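Local coordinates for arginine decarboxylase, A207R protein (Paramecium bursaria Chlorella virus 1, PDB 2NVA), which catalyses the pyridoxal 5'-phosphate-dependent decarboxylation of arginine, yielding agmatine and carbon dioxide, at residues Ile88-Met93 with Ile109-Ser114; Arg133-Asp138 with Leu145-Gly150; Glu155-Leu160 with Phe198-Ser203. One frame throughout, in Å; residues are numbered along the deposited sequence.

All three contacts belong to the TIM barrel domain, at different depths. Contact 1 and contact 2 are buried near the ends of barrel strands. Contact 1 joins strands 87-89 and 109-112, whereas contact 2 folds the loop after strand 129-133 back on itself beside the cofactor; both reach the second subunit. They also touch each other, through a probable hydrogen bond from Gly150 N to Asp113 OD2. Contact 3 lies in the outer layer of helices, partly buried and away from the active site. Backbone and hydroxyl bonds hold contact 1, guanidinium faces and glycines shape contact 2, and contact 3 pairs an apolar patch with a salt bridge on its more exposed side.

Contact 1 (Ile88-Met93 with Ile109-Ser114); sequences IFAHTM and IATFDS
Ile88 and Ile109 meet where parallel strands 87-89 and 109-112, a beta-alpha-beta unit with helix 96-105, close the TIM barrel. Their branched chains cross obliquely, Ile88 CD1 lying 3.7 Å from Ile109 CD1, a fit that suits bulky apolar residues. Phe89 N donates to Ile109 O at 2.8 Å and Thr111 N returns a weak bond to Phe89 O, a single bridge between the outermost strands of the parallel sheet. Ala110, small enough to approach closely, sets its CB against Phe89 CB (3.8 Å), while the phenyl ring leads away to helix 96-105. Inverse gamma turns centred on Phe89 and Ala90 bend the first segment as it leaves the bridge, and a water, bound weakly by Ala90 O and also by Thr111 OG1, spans the segments. Ala90 belongs to the ligand pocket, its side chain about 4 Å from PL2. Thr92 and Asp113 cross at about a right angle. The hydroxyl of Thr92 lies between its backbone N and carbonyl carbon (chi1 64°), which turns it to the carboxylate. Asp113 OD2 also accepts from Gly150 N, and OD1 forms a salt bridge with Arg272 of the second subunit. Thr92 OG1 donates to Asp113 OD2 at 2.9 Å, from 58° above the carboxylate plane.

Contact 2 (Arg133-Asp138 with Leu145-Gly150); sequences RIRCDD and LGNKFG. With PL2 ((4-{[(4-{[amino(imino)methyl]amino}butyl)amino]methyl}-5-hydroxy-6-methylpyridin-3-yl)methyl dihydrogen phosphate), chain I.
Leu145 brings its CB to the edge of the Arg133 guanidinium, 4.0 Å from NH2, while its branch methyls turn to the bound ligand, CD1 lying 3.7 Å from PL2 N. An apolar residue suits this place between an arginine and the linker of the cofactor-agmatine adduct. Gly146 sets its carbonyl carbon 3.3 Å above the centre of the Arg135 guanidinium; without a side chain it lets the flat group lie directly on the peptide. Asp137 fixes the rotation of that group from the edge, since NE and NH2 of Arg135 both donate to OD2, the NH2 bond (2.8 Å) using the syn lone pair. Asn147 adds its backbone N over the same face. Lys148 NZ forms a salt bridge with Asp328 of the second subunit. Phe149 sets CB 3.4 Å above the centre of the Arg133 guanidinium, which an extended chain carries across, and a water bridges Arg133 NH2 and Phe149 O. Gly150, at a positive phi (102°), makes a CA-H...O contact of 3.5 Å with Arg133 O, its bare backbone suiting the tight fit against Arg135 N. Such a loop, leaving the C-terminal end of a strand to line the ligand pocket, is typical of TIM barrel active sites.

Contact 3 (Glu155-Leu160 with Phe198-Ser203); sequences EIRHLL and FNEAIS
Arg157 and Glu200 supply the charged part of this pairing of helices 156-165 and 184-204; the axes of segments 156-160 and 198-203 approach to 9.5 Å and cross at -42°. The arginine chain is extended from CG to NE, with CG anti to the backbone N (chi1 -164°), and this reach carries NH1 over to the other helix. There NH1 forms a salt bridge of 2.9 Å with Glu200 OE2, arriving nearly along the C-O axis, although the two flat groups are turned 51° against each other. The glutamate chain bends at chi2 to present that oxygen. NE makes a salt bridge with Glu161 of its own helix; a long chain with a polar end suits this partly exposed place. Hydrogen bonding adds a second grip: the same NH1 donates to Ser203 OG at 3.1 Å, a fairly straight bond near the guanidinium plane. Apolar packing fills the inner side. Leu160 CD1 touches Ala201 CB at 3.9 Å, and the small alanine lets the leucine come close to the helix backbone. Ile156 and Leu160 also touch Leu132, so helix 156-165 packs on strand 129-133 and at the same time on helix 184-204, its neighbour in the outer layer of the barrel.

Contact 1 (Ile88-Met93 with Ile109-Ser114)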
loop_
_atom_site.group_PDB
_atom_site.type_symbol
_atom_site.label_atom_id
_atom_site.label_comp_id
_atom_site.label_asym_id
_atom_site.label_seq_id
_atom_site.Cartn_x
_atom_site.Cartn_y
_atom_site.Cartn_z
ATOM N N ILE A 88 -13.585 21.353 6.670
ATOM C CA ILE A 88 -14.591 20.897 5.706
ATOM C C ILE A 88 -14.435 19.380 5.660
ATOM O O ILE A 88 -13.323 18.876 5.446
ATOM C CB ILE A 88 -14.387 21.469 4.275
ATOM C CG1 ILE A 88 -14.788 22.954 4.129
ATOM C CG2 ILE A 88 -15.243 20.707 3.250
ATOM C CD1 ILE A 88 -14.875 23.713 5.399
ATOM N N PHE A 89 -15.540 18.661 5.886
ATOM C CA PHE A 89 -15.548 17.213 5.742
ATOM C C PHE A 89 -15.702 16.942 4.246
ATOM O O PHE A 89 -16.817 16.689 3.759
ATOM C CB PHE A 89 -16.716 16.628 6.542
ATOM C CG PHE A 89 -16.559 15.169 6.922
ATOM C CD1 PHE A 89 -15.701 14.311 6.221
ATOM C CD2 PHE A 89 -17.342 14.644 7.952
ATOM C CE1 PHE A 89 -15.612 12.957 6.568
ATOM C CE2 PHE A 89 -17.260 13.307 8.312
ATOM C CZ PHE A 89 -16.400 12.452 7.629
ATOM N N ALA A 90 -14.585 17.019 3.516
ATOM C CA ALA A 90 -14.642 17.062 2.046
ATOM C C ALA A 90 -14.557 15.665 1.415
ATOM O O ALA A 90 -13.704 15.405 0.562
ATOM C CB ALA A 90 -13.544 17.986 1.491
ATOM N N HIS A 91 -15.448 14.772 1.833
ATOM C CA HIS A 91 -15.515 13.430 1.265
ATOM C C HIS A 91 -17.001 13.203 1.008
ATOM O O HIS A 91 -17.813 13.306 1.927
ATOM C CB HIS A 91 -14.786 12.428 2.143
ATOM C CG HIS A 91 -14.672 11.061 1.542
ATOM N ND1 HIS A 91 -15.640 10.526 0.721
ATOM C CD2 HIS A 91 -13.702 10.121 1.643
ATOM C CE1 HIS A 91 -15.272 9.315 0.341
ATOM N NE2 HIS A 91 -14.100 9.046 0.888
ATOM N N THR A 92 -17.356 12.889 -0.222
ATOM C CA THR A 92 -18.784 12.808 -0.569
ATOM C C THR A 92 -19.471 11.570 -0.016
ATOM O O THR A 92 -20.705 11.472 -0.073
ATOM C CB THR A 92 -19.033 12.880 -2.105
ATOM O OG1 THR A 92 -18.433 11.740 -2.735
ATOM C CG2 THR A 92 -18.441 14.174 -2.695
ATOM N N MET A 93 -18.687 10.632 0.523
ATOM C CA MET A 93 -19.245 9.387 1.084
ATOM C C MET A 93 -18.740 9.183 2.513
ATOM O O MET A 93 -17.601 8.760 2.730
ATOM C CB MET A 93 -18.881 8.189 0.200
ATOM C CG MET A 93 -19.524 8.239 -1.172
ATOM S SD MET A 93 -21.291 7.879 -1.053
ATOM C CE MET A 93 -21.808 8.068 -2.766
ATOM N N ILE A 109 -19.653 21.474 7.790
ATOM C CA ILE A 109 -19.590 21.758 6.364
ATOM C C ILE A 109 -19.074 20.479 5.718
ATOM O O ILE A 109 -18.040 19.964 6.147
ATOM C CB ILE A 109 -18.628 22.905 6.027
ATOM C CG1 ILE A 109 -18.987 24.163 6.820
ATOM C CG2 ILE A 109 -18.665 23.174 4.521
ATOM C CD1 ILE A 109 -18.003 25.307 6.637
ATOM N N ALA A 110 -19.799 19.964 4.726
ATOM C CA ALA A 110 -19.418 18.705 4.056
ATOM C C ALA A 110 -19.865 18.681 2.608
ATOM O O ALA A 110 -20.684 19.503 2.193
ATOM C CB ALA A 110 -19.989 17.485 4.805
ATOM N N THR A 111 -19.306 17.746 1.843
ATOM C CA THR A 111 -19.634 17.603 0.427
ATOM C C THR A 111 -20.571 16.410 0.191
ATOM O O THR A 111 -20.705 15.531 1.049
ATOM C CB THR A 111 -18.361 17.440 -0.453
ATOM O OG1 THR A 111 -17.591 16.332 0.022
ATOM C CG2 THR A 111 -17.492 18.714 -0.400
ATOM N N PHE A 112 -21.243 16.417 -0.964
ATOM C CA PHE A 112 -22.066 15.278 -1.394
ATOM C C PHE A 112 -22.134 15.230 -2.911
ATOM O O PHE A 112 -21.855 16.232 -3.590
ATOM C CB PHE A 112 -23.490 15.354 -0.816
ATOM C CG PHE A 112 -24.346 16.420 -1.445
ATOM C CD1 PHE A 112 -25.345 16.088 -2.359
ATOM C CD2 PHE A 112 -24.147 17.761 -1.124
ATOM C CE1 PHE A 112 -26.144 17.071 -2.950
ATOM C CE2 PHE A 112 -24.936 18.755 -1.721
ATOM C CZ PHE A 112 -25.939 18.406 -2.629
ATOM N N ASP A 113 -22.505 14.062 -3.428
ATOM C CA ASP A 113 -22.745 13.888 -4.859
ATOM C C ASP A 113 -23.844 12.856 -5.153
ATOM O O ASP A 113 -23.982 12.407 -6.290
ATOM C CB ASP A 113 -21.445 13.546 -5.610
ATOM C CG ASP A 113 -20.801 12.214 -5.149
ATOM O OD1 ASP A 113 -21.509 11.332 -4.587
ATOM O OD2 ASP A 113 -19.574 12.067 -5.362
ATOM N N SER A 114 -24.616 12.495 -4.122
ATOM C CA SER A 114 -25.671 11.488 -4.262
ATOM C C SER A 114 -26.892 11.784 -3.394
ATOM O O SER A 114 -26.791 12.453 -2.360
ATOM C CB SER A 114 -25.129 10.098 -3.894
ATOM O OG SER A 114 -24.777 10.030 -2.519
HETATM O O HOH W 1 -15.303 16.010 -1.829
#

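Contact 2 (Arg133-Asp138 with Leu145-Gly150)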
loop_
_atom_site.group_PDB
_atom_site.type_symbol
_atom_site.label_atom_id
_atom_site.label_comp_id
_atom_site.label_asym_id
_atom_site.label_seq_id
_atom_site.Cartn_x
_atom_site.Cartn_y
_atom_site.Cartn_z
ATOM N N ARG A 133 -20.504 18.497 -4.884
ATOM C CA ARG A 133 -19.332 18.223 -5.703
ATOM C C ARG A 133 -19.767 17.792 -7.101
ATOM O O ARG A 133 -20.528 16.833 -7.254
ATOM C CB ARG A 133 -18.448 17.144 -5.076
ATOM C CG ARG A 133 -17.205 16.856 -5.905
ATOM C CD ARG A 133 -16.231 15.973 -5.154
ATOM N NE ARG A 133 -15.165 15.487 -6.024
ATOM C CZ ARG A 133 -14.181 14.693 -5.608
ATOM N NH1 ARG A 133 -14.143 14.293 -4.342
ATOM N NH2 ARG A 133 -13.238 14.291 -6.455
ATOM N N ILE A 134 -19.291 18.524 -8.105
ATOM C CA ILE A 134 -19.568 18.192 -9.500
ATOM C C ILE A 134 -18.339 17.584 -10.161
ATOM O O ILE A 134 -17.202 17.920 -9.808
ATOM C CB ILE A 134 -20.080 19.421 -10.300
ATOM C CG1 ILE A 134 -19.010 20.522 -10.373
ATOM C CG2 ILE A 134 -21.357 19.956 -9.636
ATOM C CD1 ILE A 134 -19.359 21.682 -11.347
ATOM N N ARG A 135 -18.571 16.694 -11.124
ATOM C CA ARG A 135 -17.461 16.082 -11.840
ATOM C C ARG A 135 -16.969 17.007 -12.952
ATOM O O ARG A 135 -17.751 17.421 -13.819
ATOM C CB ARG A 135 -17.874 14.744 -12.443
ATOM C CG ARG A 135 -16.737 14.073 -13.185
ATOM C CD ARG A 135 -17.189 12.815 -13.868
ATOM N NE ARG A 135 -16.046 12.186 -14.532
ATOM C CZ ARG A 135 -16.052 10.963 -15.057
ATOM N NH1 ARG A 135 -17.142 10.202 -14.984
ATOM N NH2 ARG A 135 -14.953 10.493 -15.632
ATOM N N CYS A 136 -15.676 17.324 -12.921
ATOM C CA CYS A 136 -15.030 18.128 -13.960
ATOM C C CYS A 136 -13.578 17.679 -14.073
ATOM O O CYS A 136 -12.726 18.127 -13.291
ATOM C CB CYS A 136 -15.049 19.624 -13.600
ATOM S SG CYS A 136 -16.652 20.437 -13.470
ATOM N N ASP A 137 -13.274 16.807 -15.024
ATOM C CA ASP A 137 -11.962 16.163 -15.037
ATOM C C ASP A 137 -10.885 16.949 -15.788
ATOM O O ASP A 137 -11.160 17.618 -16.783
ATOM C CB ASP A 137 -12.031 14.767 -15.660
ATOM C CG ASP A 137 -12.992 13.834 -14.942
ATOM O OD1 ASP A 137 -13.531 14.187 -13.868
ATOM O OD2 ASP A 137 -13.185 12.712 -15.465
ATOM N N ASP A 138 -9.655 16.833 -15.302
ATOM C CA ASP A 138 -8.488 17.174 -16.101
ATOM C C ASP A 138 -8.021 15.848 -16.694
ATOM O O ASP A 138 -7.548 14.977 -15.952
ATOM C CB ASP A 138 -7.388 17.772 -15.214
ATOM C CG ASP A 138 -6.036 17.874 -15.932
ATOM O OD1 ASP A 138 -5.987 17.702 -17.172
ATOM O OD2 ASP A 138 -5.023 18.091 -15.241
ATOM N N LEU A 145 -9.974 11.035 -10.742
ATOM C CA LEU A 145 -10.928 10.930 -9.607
ATOM C C LEU A 145 -12.388 10.937 -10.050
ATOM O O LEU A 145 -13.320 10.639 -9.260
ATOM C CB LEU A 145 -10.710 12.099 -8.634
ATOM C CG LEU A 145 -9.325 12.412 -8.076
ATOM C CD1 LEU A 145 -9.360 13.730 -7.301
ATOM C CD2 LEU A 145 -8.761 11.271 -7.209
ATOM N N GLY A 146 -12.569 11.287 -11.327
ATOM C CA GLY A 146 -13.882 11.523 -11.927
ATOM C C GLY A 146 -14.882 10.376 -11.931
ATOM O O GLY A 146 -16.070 10.585 -11.629
ATOM N N ASN A 147 -14.449 9.177 -12.307
ATOM C CA ASN A 147 -15.373 8.041 -12.294
ATOM C C ASN A 147 -16.062 7.842 -10.942
ATOM O O ASN A 147 -17.271 7.596 -10.873
ATOM C CB ASN A 147 -14.649 6.778 -12.654
ATOM C CG ASN A 147 -14.972 6.309 -14.051
ATOM O OD1 ASN A 147 -16.082 6.535 -14.574
ATOM N ND2 ASN A 147 -14.033 5.601 -14.658
ATOM N N LYS A 148 -15.294 8.008 -9.873
ATOM C CA LYS A 148 -15.731 7.630 -8.544
ATOM C C LYS A 148 -16.498 8.729 -7.809
ATOM O O LYS A 148 -17.401 8.436 -7.020
ATOM C CB LYS A 148 -14.504 7.209 -7.742
ATOM C CG LYS A 148 -14.749 6.721 -6.324
ATOM C CD LYS A 148 -13.454 6.067 -5.791
ATOM C CE LYS A 148 -13.619 5.638 -4.346
ATOM N NZ LYS A 148 -12.361 5.146 -3.742
ATOM N N PHE A 149 -16.136 9.986 -8.067
ATOM C CA PHE A 149 -16.699 11.110 -7.317
ATOM C C PHE A 149 -17.235 12.214 -8.212
ATOM O O PHE A 149 -16.689 12.455 -9.290
ATOM C CB PHE A 149 -15.635 11.704 -6.385
ATOM C CG PHE A 149 -15.186 10.761 -5.298
ATOM C CD1 PHE A 149 -16.068 10.384 -4.286
ATOM C CD2 PHE A 149 -13.898 10.246 -5.296
ATOM C CE1 PHE A 149 -15.669 9.522 -3.277
ATOM C CE2 PHE A 149 -13.494 9.387 -4.289
ATOM C CZ PHE A 149 -14.379 9.027 -3.277
ATOM N N GLY A 150 -18.274 12.902 -7.739
ATOM C CA GLY A 150 -18.790 14.079 -8.417
ATOM C C GLY A 150 -20.049 13.785 -9.203
ATOM O O GLY A 150 -20.148 12.761 -9.881
HETATM N N1 PL2 I . -9.412 17.335 -1.821
HETATM C C2 PL2 I . -9.981 16.142 -2.059
HETATM C C2A PL2 I . -11.485 15.936 -1.792
HETATM C C3 PL2 I . -9.180 15.103 -2.553
HETATM O O3 PL2 I . -9.783 13.911 -2.801
HETATM C C4 PL2 I . -7.805 15.286 -2.807
HETATM C C4A PL2 I . -6.878 14.155 -3.343
HETATM C C5 PL2 I . -7.286 16.567 -2.535
HETATM C C6 PL2 I . -8.111 17.561 -2.043
HETATM P P PL2 I . -3.793 17.280 -4.144
HETATM N N PL2 I . -7.611 13.149 -4.145
HETATM C CA PL2 I . -7.064 11.800 -3.943
HETATM C CG PL2 I . -5.026 10.315 -4.169
HETATM O OP2 PL2 I . -3.278 16.810 -5.590
HETATM O OP3 PL2 I . -2.781 16.610 -3.061
HETATM O OP1 PL2 I . -3.844 18.768 -4.031
HETATM O OP4 PL2 I . -5.227 16.561 -4.002
HETATM C C5M PL2 I . -5.795 16.878 -2.781
HETATM C CB PL2 I . -5.560 11.745 -4.282
HETATM C CD PL2 I . -3.527 10.249 -4.544
HETATM N NE PL2 I . -3.101 8.852 -4.303
HETATM C CZ PL2 I . -1.835 8.414 -4.226
HETATM N NH2 PL2 I . -1.608 7.100 -3.984
HETATM N NH1 PL2 I . -0.810 9.255 -4.392
HETATM O O HOH W 2 -14.315 14.126 -9.316
#

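Contact 3 (Glu155-Leu160 with Phe198-Ser203)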
loop_
_atom_site.group_PDB
_atom_site.type_symbol
_atom_site.label_atom_id
_atom_site.label_comp_id
_atom_site.label_asym_id
_atom_site.label_seq_id
_atom_site.Cartn_x
_atom_site.Cartn_y
_atom_site.Cartn_z
ATOM N N GLU A 155 -27.576 15.456 -13.382
ATOM C CA GLU A 155 -28.242 15.238 -12.104
ATOM C C GLU A 155 -28.105 16.409 -11.132
ATOM O O GLU A 155 -28.607 16.328 -10.011
ATOM C CB GLU A 155 -27.768 13.948 -11.455
ATOM C CG GLU A 155 -26.292 13.832 -11.431
ATOM C CD GLU A 155 -25.768 12.536 -10.825
ATOM O OE1 GLU A 155 -26.569 11.695 -10.333
ATOM O OE2 GLU A 155 -24.535 12.373 -10.834
ATOM N N ILE A 156 -27.424 17.472 -11.556
ATOM C CA ILE A 156 -27.209 18.642 -10.696
ATOM C C ILE A 156 -28.534 19.196 -10.153
ATOM O O ILE A 156 -28.701 19.323 -8.932
ATOM C CB ILE A 156 -26.391 19.787 -11.418
ATOM C CG1 ILE A 156 -24.955 19.341 -11.796
ATOM C CG2 ILE A 156 -26.316 21.053 -10.549
ATOM C CD1 ILE A 156 -24.327 18.485 -10.703
ATOM N N ARG A 157 -29.473 19.520 -11.051
ATOM C CA ARG A 157 -30.746 20.100 -10.605
ATOM C C ARG A 157 -31.521 19.167 -9.669
ATOM O O ARG A 157 -32.032 19.602 -8.634
ATOM C CB ARG A 157 -31.625 20.575 -11.773
ATOM C CG ARG A 157 -32.710 21.500 -11.239
ATOM C CD ARG A 157 -33.659 22.073 -12.266
ATOM N NE ARG A 157 -34.678 22.846 -11.555
ATOM C CZ ARG A 157 -34.583 24.136 -11.239
ATOM N NH1 ARG A 157 -33.518 24.848 -11.587
ATOM N NH2 ARG A 157 -35.580 24.725 -10.588
ATOM N N HIS A 158 -31.593 17.890 -10.034
ATOM C CA HIS A 158 -32.269 16.887 -9.219
ATOM C C HIS A 158 -31.714 16.834 -7.794
ATOM O O HIS A 158 -32.481 16.832 -6.829
ATOM C CB HIS A 158 -32.165 15.491 -9.863
ATOM C CG HIS A 158 -32.547 14.376 -8.933
ATOM N ND1 HIS A 158 -33.858 14.088 -8.615
ATOM C CD2 HIS A 158 -31.785 13.502 -8.229
ATOM C CE1 HIS A 158 -33.887 13.080 -7.761
ATOM N NE2 HIS A 158 -32.645 12.707 -7.511
ATOM N N LEU A 159 -30.392 16.783 -7.671
ATOM C CA LEU A 159 -29.739 16.693 -6.360
ATOM C C LEU A 159 -29.998 17.934 -5.505
ATOM O O LEU A 159 -30.216 17.835 -4.305
ATOM C CB LEU A 159 -28.239 16.474 -6.524
ATOM C CG LEU A 159 -27.818 15.075 -6.983
ATOM C CD1 LEU A 159 -26.322 15.059 -7.206
ATOM C CD2 LEU A 159 -28.214 13.991 -5.975
ATOM N N LEU A 160 -29.995 19.091 -6.151
ATOM C CA LEU A 160 -30.260 20.354 -5.469
ATOM C C LEU A 160 -31.708 20.433 -5.007
ATOM O O LEU A 160 -31.986 20.957 -3.930
ATOM C CB LEU A 160 -29.899 21.545 -6.364
ATOM C CG LEU A 160 -28.395 21.690 -6.676
ATOM C CD1 LEU A 160 -28.177 22.639 -7.833
ATOM C CD2 LEU A 160 -27.612 22.160 -5.451
ATOM N N PHE A 198 -23.958 26.777 -9.542
ATOM C CA PHE A 198 -24.285 27.816 -8.568
ATOM C C PHE A 198 -25.630 28.447 -8.937
ATOM O O PHE A 198 -26.509 28.633 -8.072
ATOM C CB PHE A 198 -23.184 28.870 -8.637
ATOM C CG PHE A 198 -22.953 29.629 -7.371
ATOM C CD1 PHE A 198 -22.085 29.133 -6.398
ATOM C CD2 PHE A 198 -23.544 30.883 -7.192
ATOM C CE1 PHE A 198 -21.833 29.849 -5.243
ATOM C CE2 PHE A 198 -23.298 31.620 -6.030
ATOM C CZ PHE A 198 -22.423 31.084 -5.056
ATOM N N ASN A 199 -25.792 28.748 -10.230
ATOM C CA ASN A 199 -27.013 29.347 -10.758
ATOM C C ASN A 199 -28.236 28.425 -10.697
ATOM O O ASN A 199 -29.361 28.911 -10.531
ATOM C CB ASN A 199 -26.796 29.902 -12.179
ATOM C CG ASN A 199 -25.870 31.126 -12.203
ATOM O OD1 ASN A 199 -25.650 31.795 -11.178
ATOM N ND2 ASN A 199 -25.323 31.415 -13.369
ATOM N N GLU A 200 -28.018 27.116 -10.831
ATOM C CA GLU A 200 -29.077 26.127 -10.644
ATOM C C GLU A 200 -29.527 26.078 -9.185
ATOM O O GLU A 200 -30.725 25.989 -8.906
ATOM C CB GLU A 200 -28.615 24.731 -11.059
ATOM C CG GLU A 200 -28.475 24.548 -12.543
ATOM C CD GLU A 200 -29.784 24.201 -13.233
ATOM O OE1 GLU A 200 -29.703 23.580 -14.322
ATOM O OE2 GLU A 200 -30.884 24.526 -12.724
ATOM N N ALA A 201 -28.557 26.158 -8.270
ATOM C CA ALA A 201 -28.842 26.149 -6.837
ATOM C C ALA A 201 -29.686 27.354 -6.427
ATOM O O ALA A 201 -30.642 27.218 -5.653
ATOM C CB ALA A 201 -27.540 26.079 -6.012
ATOM N N ILE A 202 -29.340 28.525 -6.958
ATOM C CA ILE A 202 -30.126 29.740 -6.717
ATOM C C ILE A 202 -31.555 29.555 -7.269
ATOM O O ILE A 202 -32.541 29.922 -6.609
ATOM C CB ILE A 202 -29.427 30.993 -7.306
ATOM C CG1 ILE A 202 -28.161 31.308 -6.502
ATOM C CG2 ILE A 202 -30.368 32.219 -7.304
ATOM C CD1 ILE A 202 -27.182 32.226 -7.205
ATOM N N SER A 203 -31.652 28.968 -8.464
ATOM C CA SER A 203 -32.926 28.715 -9.126
ATOM C C SER A 203 -33.850 27.817 -8.289
ATOM O O SER A 203 -35.057 28.041 -8.223
ATOM C CB SER A 203 -32.703 28.112 -10.521
ATOM O OG SER A 203 -33.954 27.911 -11.176
#